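Local atomic coordinates of ferritin like protein (Caulobacter vibrioides, PDB entry 3HL1), a protein that is of unknown function but belongs to the ferritin-like family and probably binds metal ions within its helical bundle. Residues 50-53 with 54-57. Sequence-based numbering, arbitrary orientation. Where two conformers were deposited one is given.
Sequences AVYQ and EMLH
A50 accepts the amide of E54 (E54 N to A50 O, 2.9 Å) in the first of four successive i to i+4 bonds within this part of helix 42-67, its small methyl fitting against H233 and F237 of helix 233-242. The acid of E54 belongs to a polar interior: chi1 (-67°) brings E54 CG within 3.4 Å of A50 O, and beyond a bend at chi2 OE1 is hydrogen-bonded to T25, OE2 to an unidentified ligand, probably from the crystallisation liquor. V51, branched, apolar and packed on Y29 and L30, turns CG1 toward the CE end of selenomethionine M55, though both side chains have alternates. Y52's exposed ring suits the outer face; in one of two deposited conformers M55 SE stands obliquely to it, 5.5 Å from the ring centroid, a Met-aromatic contact between residues three apart. E54 and H57 on the inward side recall the E-x-x-H metal-ligand motif of ferritin-like four-helix bundles, though no metal is assigned here. Q53 O receives H57 N at 2.9 Å and also lies over one imidazole face, offset toward its rim. Hydrogen bonds of ND1 with E22 and NE2 with Q205 probably fix the ring's rotation; Q53 OE1 is hydrogen-bonded to H233 NE2.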
loop_
_atom_site.group_PDB
_atom_site.type_symbol
_atom_site.label_atom_id
_atom_site.label_comp_id
_atom_site.label_asym_id
_atom_site.label_seq_id
_atom_site.Cartn_x
_atom_site.Cartn_y
_atom_site.Cartn_z
ATOM N N ALA A 50 2.458 5.265 9.199
ATOM C CA ALA A 50 1.603 4.949 8.051
ATOM C C ALA A 50 2.157 3.836 7.178
ATOM O O ALA A 50 1.419 2.957 6.725
ATOM C CB ALA A 50 1.343 6.218 7.152
ATOM N N VAL A 51 3.453 3.867 6.941
ATOM C CA VAL A 51 4.179 2.846 6.162
ATOM C C VAL A 51 4.006 1.464 6.793
ATOM O O VAL A 51 3.726 0.454 6.138
ATOM C CB VAL A 51 5.704 3.096 6.126
ATOM C CG1 VAL A 51 6.454 1.803 5.680
ATOM C CG2 VAL A 51 6.030 4.241 5.216
ATOM N N TYR A 52 4.188 1.416 8.103
ATOM C CA TYR A 52 4.031 0.195 8.861
ATOM C C TYR A 52 2.600 -0.319 8.756
ATOM O O TYR A 52 2.394 -1.508 8.645
ATOM C CB TYR A 52 4.400 0.400 10.344
ATOM C CG TYR A 52 5.884 0.707 10.607
ATOM C CD1 TYR A 52 6.871 0.505 9.624
ATOM C CD2 TYR A 52 6.301 1.180 11.850
ATOM C CE1 TYR A 52 8.221 0.783 9.868
ATOM C CE2 TYR A 52 7.662 1.442 12.118
ATOM C CZ TYR A 52 8.607 1.233 11.123
ATOM O OH TYR A 52 9.932 1.501 11.393
ATOM N N GLN A 53 1.617 0.580 8.772
ATOM C CA GLN A 53 0.229 0.180 8.560
ATOM C C GLN A 53 -0.025 -0.348 7.153
ATOM O O GLN A 53 -0.804 -1.300 6.968
ATOM C CB GLN A 53 -0.725 1.317 8.877
ATOM C CG GLN A 53 -0.646 1.674 10.341
ATOM C CD GLN A 53 -1.790 2.553 10.787
ATOM O OE1 GLN A 53 -2.317 3.364 10.016
ATOM N NE2 GLN A 53 -2.183 2.391 12.031
ATOM N N GLU A 54 0.631 0.225 6.158
ATOM C CA GLU A 54 0.467 -0.310 4.786
ATOM C C GLU A 54 0.954 -1.736 4.697
ATOM O O GLU A 54 0.336 -2.545 4.034
ATOM C CB GLU A 54 1.192 0.561 3.740
ATOM C CG GLU A 54 0.597 1.922 3.560
ATOM C CD GLU A 54 -0.853 1.848 3.036
ATOM O OE1 GLU A 54 -1.073 1.483 1.877
ATOM O OE2 GLU A 54 -1.769 2.145 3.790
HETATM N N MSE A 55 2.084 -2.032 5.337
HETATM C CA MSE A 55 2.660 -3.382 5.354
HETATM C C MSE A 55 1.703 -4.366 5.997
HETATM O O MSE A 55 1.461 -5.452 5.465
HETATM C CB MSE A 55 3.996 -3.369 6.103
HETATM C CG MSE A 55 5.083 -2.629 5.338
HETATM SE SE MSE A 55 6.610 -2.233 6.491
HETATM C CE MSE A 55 7.573 -1.191 5.312
ATOM N N LEU A 56 1.136 -3.969 7.128
ATOM C CA LEU A 56 0.066 -4.720 7.761
ATOM C C LEU A 56 -1.107 -4.944 6.801
ATOM O O LEU A 56 -1.608 -6.068 6.732
ATOM C CB LEU A 56 -0.412 -4.034 9.065
ATOM C CG LEU A 56 -1.675 -4.654 9.663
ATOM C CD1 LEU A 56 -1.302 -6.038 10.191
ATOM C CD2 LEU A 56 -2.383 -3.797 10.721
ATOM N N HIS A 57 -1.519 -3.913 6.046
ATOM C CA HIS A 57 -2.615 -4.070 5.105
ATOM C C HIS A 57 -2.298 -5.150 4.103
ATOM O O HIS A 57 -3.178 -5.964 3.788
ATOM C CB HIS A 57 -3.003 -2.780 4.372
ATOM C CG HIS A 57 -3.462 -1.683 5.271
ATOM N ND1 HIS A 57 -3.669 -0.394 4.819
ATOM C CD2 HIS A 57 -3.679 -1.662 6.603
ATOM C CE1 HIS A 57 -4.012 0.364 5.847
ATOM N NE2 HIS A 57 -4.020 -0.375 6.939
#